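PDB 6E57: surface glycan binding protein B from Bacteroides ovatus, which binds mixed-linkage beta-glucan oligosaccharides and probably helps a human gut bacterium capture cereal glucan at its surface. Local coordinates for residues L39-P44 with I65-T70; D73-T78 with V111-G116; S221-G226 with E289-L294; D235-G240 with S264-L269. One frame throughout, in Å; residues are numbered along the deposited sequence.

The four contacts fall into two pairs, each apparently in its own domain. Interactions 1 and 2 join strands in the two facing sheets of the N-terminal domain; their centres are about 14 Å apart and they meet in the core between, where Val69 CG1 lies 3.8 Å from Val111 CG1. Interactions 3 and 4 have centres about 11 Å apart and share neighbouring strands, with Ile224 N 2.8 Å from Ser239 O; interaction 4 is nested within the loop that interaction 3 closes. The pairs are far apart: the centres of interactions 1 and 4 are about 50 Å from each other, on opposite sides of the chain's centre. The glycan pocket, with Trp322, Tyr371 and Trp372, involves no residue of these contacts.

Interaction 1 of 4, residues L39-P44 with I65-T70; sequences LAPVFP and IALTVT
Ala40 pairs with Thr68 where the short edge strand 37-40 runs antiparallel to strand 63-70, and a classic beta bulge marks the spot, because Leu39 and Ala40 both face Thr68. These strands belong to the three-stranded sheet of the N-terminal domain, probably a two-sheet sandwich of immunoglobulin-like layout.

The hydrogen bonds all involve Thr68. Leu39 N donates to Thr68 O at 3.0 Å, and Thr68 N returns a bond to Ala40 O at 2.8 Å, the straighter of the two with an N-H...O angle of 166°. The side chain joins in as well: with chi1 at 45° the hydroxyl is tucked between the threonine's own N and carbonyl carbon, from where OG1 accepts a weak, bent bond (120° at the hydrogen) from Ala40 N at 3.1 Å. Ala40 O also receives a CA-H...O contact from Leu67 CA at 3.3 Å.

The apolar contacts begin just past the bulge, where a cis peptide bond before Pro41 turns the chain off the strand. Phe43 then offers the edge of its ring to strand 63-70, with Ile65 CG2 3.9 Å from Phe43 CZ and both Ile65 and Leu67 methyls near the ring plane. The ring of Phe54 meets that of Phe43 obliquely, while Ile109 of the opposite sheet touches Phe43 and Leu67, so this end of the contact faces the sandwich core. One methyl meets both rings, Pro41 and Phe43: Leu67 CD2 lies 4.0 Å from Pro41 CD and 4.2 Å from Phe43 CE2.

Interaction 2 of 4, residues D73-T78 with V111-G116; sequences DYTTVT and VETVKG
Val77 and Val111 lie side by side, Val77 CG1 3.8 Å from Val111 CG2, on the inner face of an antiparallel pairing between strands 75-81 and 103-113. The pairing sits within the five-stranded sheet of the N-terminal, probably immunoglobulin-like, sandwich, and this face is its tightly packed part. Thr75 pairs with Thr113 next to the two valines, and all four residues are buried. From the facing sheet Val69 packs on Thr75, and Leu67 on Val77.

The opposite face is looser. Thr76 and Glu112 project there into solvent, and their side chains make little contact across the pair; the Glu112 carboxylate has a long, weak ion pair with Lys118. What holds these two residues together is the main chain: Thr76 N to Glu112 O and Glu112 N to Thr76 O, both 2.8 Å and almost straight, with 172° at the hydrogen for the second.

At the end of the pairing the chain leaves strand 103-113 through a type I turn from Thr113 to Gly116. Here Val114 CG1 comes within 4.1 Å of Tyr74 CB, a thin apolar contact on the solvent side. One carbonyl, Tyr74 O, closes the join by taking two bonds. The weak one comes from Val114 N at 3.2 Å. The other comes from the Thr113 side chain, whose hydroxyl is turned opposite its own backbone N (chi1 -171°), bringing OG1 to 2.9 Å from Tyr74 O.

Interaction 3 of 4, residues S221-G226 with E289-L294; sequences SLVISG and EAVQFL
Val223 lies alongside the ring of Phe293, both side chains pointing the same way from a parallel pair of strands, 222-225 and 292-294, in what is probably an immunoglobulin-like domain. Val223 CB is 3.5 Å from Phe293 CD2, which it meets at a slant, and Val223 CG2 reaches Val291 CG1 at 4.0 Å. On the other face Leu222 CD1 bends over Gln292 CB at 3.7 Å; with its CG turned opposite the backbone N (chi1 -179°), the same methyl also touches Leu294 CB at 4.1 Å.

Three backbone bonds set this register, in the zigzag of parallel strands: Gln292 N to Ser221 O (3.0 Å), Val223 N to Gln292 O (2.9 Å) and Leu294 N to Val223 O (2.9 Å).

Further out, Ile238 packs on Val223 and Met281 on Phe293, while the hydroxyl of Ser221 bonds to the carbonyl of Asn242. Strand 235-240 flanks the far edge of 222-225, where Ile224 and Ser225 both face Ser239 in a classic beta bulge.

The join is thus directional only through its main chain. The side chains add apolar packing, and three peptide N-H groups find their acceptors across the pair, while others bond to the flanking strands.

Interaction 4 of 4, residues D235-G240 with S264-L269; sequences DWTISG and STEITL
Trp236 overlaps Leu269 across an antiparallel strand pair: Leu269 CD2 comes obliquely to the indole, 4.0 Å from Trp236 CE3. Leu269 carries its CG between backbone N and carbonyl carbon (chi1 70°), which swings the branch back toward the tryptophan. Ile238, two residues along the same strand as Trp236, lays CD1 over one indole face, offset toward the rim, and that CD1 also touches Leu269 CD2 at 4.0 Å. Next along, Ile238 CB meets Ile267 CG2 at 3.9 Å, completing an apolar face.

The other face is polar. Thr237 OG1 and Thr268 OG1 share a hydrogen bond of 2.8 Å in which either may donate, linking the strands a second way beside the main chain. Backbone bonds run in reciprocal couples, Trp236 with Leu269 and Ile238 with Ile267, Ile238 N to Ile267 O being nearly straight at 173°. The last, Gly240 N to Thr265 O at 3.0 Å, approaches from above the carbonyl plane.

Trp236 NE1 bonds to Gly226 O, just beyond strand 222-225, tying the indole to that neighbour. Strand 235-240 sits between 222-225 on one edge and 266-270 on the other, while Ile251 and Leu249 of strand 246-251 pack on Trp236 and Leu269 respectively.

Interaction 1 of 4, residues L39-P44 with I65-T70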
loop_
_atom_site.group_PDB
_atom_site.type_symbol
_atom_site.label_atom_id
_atom_site.label_comp_id
_atom_site.label_asym_id
_atom_site.label_seq_id
_atom_site.Cartn_x
_atom_site.Cartn_y
_atom_site.Cartn_z
ATOM N N LEU A 39 36.121 -1.465 9.264
ATOM C CA LEU A 39 36.277 -2.584 10.186
ATOM C C LEU A 39 35.059 -2.664 11.113
ATOM O O LEU A 39 34.448 -3.727 11.239
ATOM C CB LEU A 39 37.572 -2.407 10.985
ATOM C CG LEU A 39 38.860 -2.441 10.163
ATOM C CD1 LEU A 39 40.081 -2.275 11.058
ATOM C CD2 LEU A 39 38.959 -3.726 9.354
ATOM N N ALA A 40 34.730 -1.537 11.759
ATOM C CA ALA A 40 33.596 -1.449 12.685
ATOM C C ALA A 40 32.867 -0.120 12.492
ATOM O O ALA A 40 33.487 0.886 12.156
ATOM C CB ALA A 40 34.073 -1.613 14.108
ATOM N N PRO A 41 31.542 -0.124 12.692
ATOM C CA PRO A 41 30.766 -1.324 12.962
ATOM C C PRO A 41 30.474 -2.105 11.671
ATOM O O PRO A 41 30.605 -1.559 10.576
ATOM C CB PRO A 41 29.476 -0.782 13.588
ATOM C CG PRO A 41 29.245 0.514 12.853
ATOM C CD PRO A 41 30.631 1.011 12.486
ATOM N N VAL A 42 30.099 -3.379 11.823
ATOM C CA VAL A 42 29.661 -4.215 10.711
ATOM C C VAL A 42 28.192 -3.887 10.428
ATOM O O VAL A 42 27.359 -3.972 11.324
ATOM C CB VAL A 42 29.849 -5.714 11.014
ATOM C CG1 VAL A 42 29.344 -6.581 9.870
ATOM C CG2 VAL A 42 31.298 -6.047 11.342
ATOM N N PHE A 43 27.898 -3.509 9.178
ATOM C CA PHE A 43 26.553 -3.107 8.766
ATOM C C PHE A 43 25.816 -4.306 8.177
ATOM O O PHE A 43 26.426 -5.160 7.537
ATOM C CB PHE A 43 26.621 -1.940 7.778
ATOM C CG PHE A 43 27.040 -0.637 8.409
ATOM C CD1 PHE A 43 26.111 0.174 9.044
ATOM C CD2 PHE A 43 28.368 -0.234 8.390
ATOM C CE1 PHE A 43 26.501 1.367 9.636
ATOM C CE2 PHE A 43 28.754 0.959 8.983
ATOM C CZ PHE A 43 27.820 1.757 9.604
ATOM N N PRO A 44 24.482 -4.410 8.381
ATOM C CA PRO A 44 23.703 -5.513 7.819
ATOM C C PRO A 44 23.609 -5.435 6.287
ATOM O O PRO A 44 23.653 -4.343 5.719
ATOM C CB PRO A 44 22.319 -5.361 8.474
ATOM C CG PRO A 44 22.236 -3.896 8.864
ATOM C CD PRO A 44 23.659 -3.480 9.171
ATOM N N ILE A 65 26.847 7.227 14.882
ATOM C CA ILE A 65 27.606 6.121 14.294
ATOM C C ILE A 65 29.090 6.505 14.305
ATOM O O ILE A 65 29.446 7.595 13.853
ATOM C CB ILE A 65 27.114 5.797 12.867
ATOM C CG1 ILE A 65 25.597 5.603 12.810
ATOM C CG2 ILE A 65 27.854 4.592 12.300
ATOM C CD1 ILE A 65 25.059 5.346 11.421
ATOM N N ALA A 66 29.935 5.596 14.816
ATOM C CA ALA A 66 31.390 5.793 14.930
ATOM C C ALA A 66 32.125 4.704 14.138
ATOM O O ALA A 66 32.033 3.526 14.475
ATOM C CB ALA A 66 31.795 5.775 16.383
ATOM N N LEU A 67 32.861 5.118 13.099
ATOM C CA LEU A 67 33.588 4.203 12.212
ATOM C C LEU A 67 35.012 3.988 12.741
ATOM O O LEU A 67 35.591 4.888 13.347
ATOM C CB LEU A 67 33.638 4.795 10.800
ATOM C CG LEU A 67 32.303 5.240 10.203
ATOM C CD1 LEU A 67 32.517 5.906 8.855
ATOM C CD2 LEU A 67 31.342 4.069 10.071
ATOM N N THR A 68 35.549 2.782 12.509
ATOM C CA THR A 68 36.995 2.518 12.492
ATOM C C THR A 68 37.369 2.076 11.071
ATOM O O THR A 68 36.734 1.177 10.513
ATOM C CB THR A 68 37.413 1.483 13.547
ATOM O OG1 THR A 68 36.493 0.392 13.504
ATOM C CG2 THR A 68 37.460 2.050 14.949
ATOM N N VAL A 69 38.388 2.727 10.497
ATOM C CA VAL A 69 38.677 2.636 9.068
ATOM C C VAL A 69 40.180 2.404 8.852
ATOM O O VAL A 69 41.012 2.894 9.614
ATOM C CB VAL A 69 38.194 3.903 8.334
ATOM C CG1 VAL A 69 38.351 3.781 6.827
ATOM C CG2 VAL A 69 36.757 4.251 8.692
ATOM N N THR A 70 40.500 1.642 7.799
ATOM C CA THR A 70 41.860 1.448 7.287
ATOM C C THR A 70 41.924 2.053 5.885
ATOM O O THR A 70 40.965 1.916 5.127
ATOM C CB THR A 70 42.234 -0.041 7.279
ATOM O OG1 THR A 70 41.988 -0.559 8.586
ATOM C CG2 THR A 70 43.673 -0.307 6.890
#

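Interaction 2 of 4, residues D73-T78 with V111-G116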
loop_
_atom_site.group_PDB
_atom_site.type_symbol
_atom_site.label_atom_id
_atom_site.label_comp_id
_atom_site.label_asym_id
_atom_site.label_seq_id
_atom_site.Cartn_x
_atom_site.Cartn_y
_atom_site.Cartn_z
ATOM N N ASP A 73 45.260 6.976 8.789
ATOM C CA ASP A 73 45.504 8.419 8.673
ATOM C C ASP A 73 45.331 8.916 7.229
ATOM O O ASP A 73 45.645 10.075 6.948
ATOM C CB ASP A 73 46.918 8.782 9.145
ATOM C CG ASP A 73 47.361 8.110 10.437
ATOM O OD1 ASP A 73 47.699 6.908 10.388
ATOM O OD2 ASP A 73 47.378 8.799 11.478
ATOM N N TYR A 74 44.835 8.064 6.324
ATOM C CA TYR A 74 44.838 8.377 4.891
ATOM C C TYR A 74 43.446 8.173 4.274
ATOM O O TYR A 74 43.338 7.936 3.071
ATOM C CB TYR A 74 45.884 7.521 4.168
ATOM C CG TYR A 74 47.302 7.693 4.651
ATOM C CD1 TYR A 74 48.021 8.845 4.372
ATOM C CD2 TYR A 74 47.940 6.694 5.371
ATOM C CE1 TYR A 74 49.330 9.006 4.803
ATOM C CE2 TYR A 74 49.249 6.837 5.809
ATOM C CZ TYR A 74 49.947 7.997 5.524
ATOM O OH TYR A 74 51.233 8.150 5.954
ATOM N N THR A 75 42.387 8.298 5.086
ATOM C CA THR A 75 41.005 8.138 4.610
ATOM C C THR A 75 40.165 9.359 5.001
ATOM O O THR A 75 40.302 9.888 6.102
ATOM C CB THR A 75 40.359 6.856 5.153
ATOM O OG1 THR A 75 40.473 6.851 6.578
ATOM C CG2 THR A 75 40.982 5.601 4.582
ATOM N N THR A 76 39.303 9.787 4.069
ATOM C CA THR A 76 38.253 10.778 4.308
ATOM C C THR A 76 36.892 10.118 4.049
ATOM O O THR A 76 36.727 9.403 3.057
ATOM C CB THR A 76 38.447 12.019 3.427
ATOM O OG1 THR A 76 39.739 12.559 3.703
ATOM C CG2 THR A 76 37.393 13.081 3.659
ATOM N N VAL A 77 35.928 10.362 4.944
ATOM C CA VAL A 77 34.593 9.787 4.824
ATOM C C VAL A 77 33.570 10.927 4.724
ATOM O O VAL A 77 33.636 11.908 5.469
ATOM C CB VAL A 77 34.282 8.813 5.981
ATOM C CG1 VAL A 77 35.513 8.027 6.405
ATOM C CG2 VAL A 77 33.670 9.508 7.183
ATOM N N THR A 78 32.632 10.781 3.781
ATOM C CA THR A 78 31.552 11.732 3.555
ATOM C C THR A 78 30.214 11.049 3.863
ATOM O O THR A 78 30.022 9.869 3.563
ATOM C CB THR A 78 31.593 12.278 2.123
ATOM O OG1 THR A 78 32.922 12.715 1.847
ATOM C CG2 THR A 78 30.641 13.433 1.907
ATOM N N VAL A 111 33.543 6.308 1.842
ATOM C CA VAL A 111 34.920 6.383 2.309
ATOM C C VAL A 111 35.836 6.430 1.081
ATOM O O VAL A 111 35.696 5.614 0.173
ATOM C CB VAL A 111 35.264 5.188 3.220
ATOM C CG1 VAL A 111 36.700 5.249 3.720
ATOM C CG2 VAL A 111 34.295 5.074 4.387
ATOM N N GLU A 112 36.762 7.397 1.069
ATOM C CA GLU A 112 37.746 7.551 -0.001
ATOM C C GLU A 112 39.140 7.723 0.617
ATOM O O GLU A 112 39.303 8.429 1.612
ATOM C CB GLU A 112 37.395 8.747 -0.888
ATOM C CG GLU A 112 38.066 8.709 -2.249
ATOM C CD GLU A 112 37.846 9.948 -3.100
ATOM O OE1 GLU A 112 37.979 11.064 -2.560
ATOM O OE2 GLU A 112 37.539 9.796 -4.301
ATOM N N THR A 113 40.132 7.064 0.012
ATOM C CA THR A 113 41.528 7.180 0.428
ATOM C C THR A 113 42.202 8.278 -0.405
ATOM O O THR A 113 41.617 8.787 -1.361
ATOM C CB THR A 113 42.247 5.825 0.350
ATOM O OG1 THR A 113 43.523 5.979 0.970
ATOM C CG2 THR A 113 42.432 5.303 -1.058
ATOM N N VAL A 114 43.436 8.626 -0.030
ATOM C CA VAL A 114 44.191 9.710 -0.673
ATOM C C VAL A 114 44.478 9.357 -2.143
ATOM O O VAL A 114 44.531 10.252 -2.985
ATOM C CB VAL A 114 45.489 10.044 0.091
ATOM C CG1 VAL A 114 45.201 10.551 1.496
ATOM C CG2 VAL A 114 46.463 8.873 0.130
ATOM N N LYS A 115 44.657 8.062 -2.442
ATOM C CA LYS A 115 44.946 7.589 -3.806
ATOM C C LYS A 115 43.655 7.188 -4.541
ATOM O O LYS A 115 43.716 6.558 -5.597
ATOM C CB LYS A 115 45.971 6.450 -3.760
ATOM C CG LYS A 115 47.426 6.899 -3.654
ATOM C CD LYS A 115 48.113 7.133 -4.995
ATOM C CE LYS A 115 47.926 8.528 -5.563
ATOM N NZ LYS A 115 48.888 9.502 -4.992
ATOM N N GLY A 116 42.492 7.552 -3.985
ATOM C CA GLY A 116 41.235 7.630 -4.741
ATOM C C GLY A 116 40.388 6.367 -4.676
ATOM O O GLY A 116 39.265 6.363 -5.179
#

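Interaction 3 of 4, residues S221-G226 with E289-L294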
loop_
_atom_site.group_PDB
_atom_site.type_symbol
_atom_site.label_atom_id
_atom_site.label_comp_id
_atom_site.label_asym_id
_atom_site.label_seq_id
_atom_site.Cartn_x
_atom_site.Cartn_y
_atom_site.Cartn_z
ATOM N N SER A 221 -2.024 10.961 -14.760
ATOM C CA SER A 221 -3.104 10.053 -14.451
ATOM C C SER A 221 -2.493 8.715 -14.025
ATOM O O SER A 221 -2.083 7.925 -14.871
ATOM C CB SER A 221 -4.027 9.907 -15.629
ATOM O OG SER A 221 -4.425 11.182 -16.115
ATOM N N LEU A 222 -2.395 8.501 -12.708
ATOM C CA LEU A 222 -1.710 7.347 -12.143
ATOM C C LEU A 222 -2.733 6.418 -11.483
ATOM O O LEU A 222 -3.290 6.741 -10.441
ATOM C CB LEU A 222 -0.659 7.825 -11.136
ATOM C CG LEU A 222 0.164 6.731 -10.459
ATOM C CD1 LEU A 222 1.068 6.036 -11.462
ATOM C CD2 LEU A 222 0.983 7.303 -9.314
ATOM N N VAL A 223 -2.954 5.262 -12.114
ATOM C CA VAL A 223 -3.765 4.182 -11.566
ATOM C C VAL A 223 -2.943 3.459 -10.490
ATOM O O VAL A 223 -1.821 3.020 -10.752
ATOM C CB VAL A 223 -4.212 3.217 -12.680
ATOM C CG1 VAL A 223 -4.877 1.969 -12.120
ATOM C CG2 VAL A 223 -5.115 3.913 -13.689
ATOM N N ILE A 224 -3.527 3.322 -9.293
ATOM C CA ILE A 224 -2.806 2.885 -8.095
ATOM C C ILE A 224 -3.301 1.509 -7.626
ATOM O O ILE A 224 -2.488 0.663 -7.247
ATOM C CB ILE A 224 -2.927 3.940 -6.977
ATOM C CG1 ILE A 224 -2.295 5.272 -7.387
ATOM C CG2 ILE A 224 -2.333 3.418 -5.680
ATOM C CD1 ILE A 224 -2.750 6.446 -6.552
ATOM N N SER A 225 -4.622 1.295 -7.605
ATOM C CA SER A 225 -5.177 0.061 -7.044
ATOM C C SER A 225 -6.484 -0.326 -7.740
ATOM O O SER A 225 -7.210 0.527 -8.256
ATOM C CB SER A 225 -5.377 0.184 -5.555
ATOM O OG SER A 225 -6.596 0.845 -5.264
ATOM N N GLY A 226 -6.764 -1.635 -7.717
ATOM C CA GLY A 226 -7.984 -2.221 -8.241
ATOM C C GLY A 226 -7.833 -2.708 -9.671
ATOM O O GLY A 226 -8.797 -3.190 -10.245
ATOM N N GLU A 289 -1.121 11.783 -23.852
ATOM C CA GLU A 289 -0.054 11.079 -23.139
ATOM C C GLU A 289 -0.601 9.786 -22.521
ATOM O O GLU A 289 -1.815 9.618 -22.370
ATOM C CB GLU A 289 0.553 11.982 -22.064
ATOM C CG GLU A 289 1.270 13.198 -22.627
ATOM C CD GLU A 289 1.942 14.074 -21.583
ATOM O OE1 GLU A 289 2.528 15.105 -21.967
ATOM O OE2 GLU A 289 1.877 13.722 -20.385
ATOM N N ALA A 290 0.321 8.886 -22.160
ATOM C CA ALA A 290 0.004 7.537 -21.691
ATOM C C ALA A 290 -0.362 7.560 -20.202
ATOM O O ALA A 290 0.280 8.241 -19.403
ATOM C CB ALA A 290 1.175 6.619 -21.942
ATOM N N VAL A 291 -1.390 6.785 -19.847
ATOM C CA VAL A 291 -1.790 6.577 -18.466
ATOM C C VAL A 291 -0.724 5.710 -17.788
ATOM O O VAL A 291 -0.223 4.750 -18.387
ATOM C CB VAL A 291 -3.189 5.936 -18.375
ATOM C CG1 VAL A 291 -3.531 5.519 -16.952
ATOM C CG2 VAL A 291 -4.264 6.855 -18.933
ATOM N N GLN A 292 -0.391 6.067 -16.541
ATOM C CA GLN A 292 0.640 5.404 -15.756
ATOM C C GLN A 292 -0.025 4.467 -14.744
ATOM O O GLN A 292 -1.158 4.694 -14.336
ATOM C CB GLN A 292 1.518 6.445 -15.062
ATOM C CG GLN A 292 2.363 7.270 -16.027
ATOM C CD GLN A 292 3.224 8.300 -15.333
ATOM O OE1 GLN A 292 3.521 8.203 -14.143
ATOM N NE2 GLN A 292 3.636 9.307 -16.082
ATOM N N PHE A 293 0.701 3.412 -14.355
ATOM C CA PHE A 293 0.213 2.396 -13.427
ATOM C C PHE A 293 1.281 2.102 -12.369
ATOM O O PHE A 293 2.443 1.876 -12.701
ATOM C CB PHE A 293 -0.163 1.118 -14.179
ATOM C CG PHE A 293 -1.252 1.295 -15.204
ATOM C CD1 PHE A 293 -0.953 1.690 -16.498
ATOM C CD2 PHE A 293 -2.580 1.068 -14.875
ATOM C CE1 PHE A 293 -1.955 1.856 -17.440
ATOM C CE2 PHE A 293 -3.580 1.234 -15.820
ATOM C CZ PHE A 293 -3.267 1.627 -17.101
ATOM N N LEU A 294 0.858 2.102 -11.100
ATOM C CA LEU A 294 1.712 1.834 -9.950
ATOM C C LEU A 294 1.365 0.451 -9.393
ATOM O O LEU A 294 0.188 0.131 -9.255
ATOM C CB LEU A 294 1.465 2.920 -8.901
ATOM C CG LEU A 294 2.427 2.924 -7.716
ATOM C CD1 LEU A 294 3.777 3.495 -8.119
ATOM C CD2 LEU A 294 1.838 3.708 -6.553
#

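Interaction 4 of 4, residues D235-G240 with S264-L269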
loop_
_atom_site.group_PDB
_atom_site.type_symbol
_atom_site.label_atom_id
_atom_site.label_comp_id
_atom_site.label_asym_id
_atom_site.label_seq_id
_atom_site.Cartn_x
_atom_site.Cartn_y
_atom_site.Cartn_z
ATOM N N ASP A 235 -19.063 -4.386 -13.938
ATOM C CA ASP A 235 -18.478 -3.142 -13.447
ATOM C C ASP A 235 -17.101 -3.425 -12.831
ATOM O O ASP A 235 -16.879 -4.455 -12.196
ATOM C CB ASP A 235 -19.410 -2.437 -12.453
ATOM C CG ASP A 235 -20.478 -1.574 -13.109
ATOM O OD1 ASP A 235 -20.116 -0.730 -13.956
ATOM O OD2 ASP A 235 -21.664 -1.748 -12.767
ATOM N N TRP A 236 -16.193 -2.467 -13.038
ATOM C CA TRP A 236 -14.797 -2.539 -12.655
ATOM C C TRP A 236 -14.374 -1.150 -12.169
ATOM O O TRP A 236 -14.425 -0.195 -12.940
ATOM C CB TRP A 236 -13.965 -3.022 -13.852
ATOM C CG TRP A 236 -12.502 -3.219 -13.591
ATOM C CD1 TRP A 236 -11.885 -3.374 -12.384
ATOM C CD2 TRP A 236 -11.464 -3.331 -14.585
ATOM N NE1 TRP A 236 -10.539 -3.554 -12.558
ATOM C CE2 TRP A 236 -10.251 -3.534 -13.896
ATOM C CE3 TRP A 236 -11.442 -3.276 -15.983
ATOM C CZ2 TRP A 236 -9.034 -3.676 -14.559
ATOM C CZ3 TRP A 236 -10.240 -3.418 -16.638
ATOM C CH2 TRP A 236 -9.053 -3.614 -15.933
ATOM N N THR A 237 -14.005 -1.044 -10.886
ATOM C CA THR A 237 -13.660 0.240 -10.276
ATOM C C THR A 237 -12.152 0.291 -10.002
ATOM O O THR A 237 -11.599 -0.589 -9.338
ATOM C CB THR A 237 -14.498 0.500 -9.018
ATOM O OG1 THR A 237 -15.862 0.586 -9.431
ATOM C CG2 THR A 237 -14.106 1.771 -8.297
ATOM N N ILE A 238 -11.521 1.351 -10.520
ATOM C CA ILE A 238 -10.085 1.579 -10.473
ATOM C C ILE A 238 -9.823 2.899 -9.732
ATOM O O ILE A 238 -10.539 3.882 -9.946
ATOM C CB ILE A 238 -9.524 1.580 -11.908
ATOM C CG1 ILE A 238 -9.471 0.161 -12.479
ATOM C CG2 ILE A 238 -8.170 2.264 -11.977
ATOM C CD1 ILE A 238 -9.196 0.107 -13.966
ATOM N N SER A 239 -8.794 2.906 -8.872
ATOM C CA SER A 239 -8.476 4.037 -7.990
ATOM C C SER A 239 -7.097 4.609 -8.330
ATOM O O SER A 239 -6.142 3.860 -8.492
ATOM C CB SER A 239 -8.545 3.626 -6.547
ATOM O OG SER A 239 -9.874 3.290 -6.190
ATOM N N GLY A 240 -7.014 5.945 -8.397
ATOM C CA GLY A 240 -5.816 6.667 -8.824
ATOM C C GLY A 240 -5.805 8.101 -8.320
ATOM O O GLY A 240 -6.412 8.395 -7.298
ATOM N N SER A 264 -11.236 12.487 -9.982
ATOM C CA SER A 264 -9.800 12.488 -9.724
ATOM C C SER A 264 -9.357 11.122 -9.183
ATOM O O SER A 264 -8.382 10.544 -9.669
ATOM C CB SER A 264 -9.427 13.600 -8.770
ATOM O OG SER A 264 -8.015 13.752 -8.680
ATOM N N THR A 265 -10.099 10.608 -8.196
ATOM C CA THR A 265 -9.640 9.510 -7.353
ATOM C C THR A 265 -10.140 8.150 -7.862
ATOM O O THR A 265 -9.588 7.120 -7.470
ATOM C CB THR A 265 -10.074 9.725 -5.899
ATOM O OG1 THR A 265 -11.484 9.515 -5.820
ATOM C CG2 THR A 265 -9.723 11.105 -5.385
ATOM N N GLU A 266 -11.175 8.140 -8.713
ATOM C CA GLU A 266 -11.852 6.896 -9.085
ATOM C C GLU A 266 -12.379 6.953 -10.522
ATOM O O GLU A 266 -12.768 8.013 -11.015
ATOM C CB GLU A 266 -13.020 6.621 -8.139
ATOM C CG GLU A 266 -12.622 5.887 -6.874
ATOM C CD GLU A 266 -13.782 5.204 -6.167
ATOM O OE1 GLU A 266 -14.925 5.697 -6.292
ATOM O OE2 GLU A 266 -13.540 4.175 -5.502
ATOM N N ILE A 267 -12.410 5.779 -11.161
ATOM C CA ILE A 267 -13.060 5.566 -12.450
ATOM C C ILE A 267 -13.646 4.146 -12.466
ATOM O O ILE A 267 -13.004 3.206 -12.000
ATOM C CB ILE A 267 -12.075 5.817 -13.612
ATOM C CG1 ILE A 267 -12.794 5.940 -14.957
ATOM C CG2 ILE A 267 -10.988 4.754 -13.660
ATOM C CD1 ILE A 267 -11.922 6.501 -16.057
ATOM N N THR A 268 -14.877 4.017 -12.981
ATOM C CA THR A 268 -15.579 2.733 -13.108
ATOM C C THR A 268 -15.983 2.520 -14.572
ATOM O O THR A 268 -16.562 3.409 -15.191
ATOM C CB THR A 268 -16.804 2.669 -12.185
ATOM O OG1 THR A 268 -16.373 2.960 -10.854
ATOM C CG2 THR A 268 -17.499 1.325 -12.208
ATOM N N LEU A 269 -15.686 1.326 -15.100
ATOM C CA LEU A 269 -15.989 0.955 -16.487
ATOM C C LEU A 269 -16.570 -0.465 -16.514
ATOM O O LEU A 269 -16.613 -1.139 -15.485
ATOM C CB LEU A 269 -14.711 1.061 -17.332
ATOM C CG LEU A 269 -13.614 0.028 -17.061
ATOM C CD1 LEU A 269 -12.816 -0.264 -18.323
ATOM C CD2 LEU A 269 -12.680 0.486 -15.951
#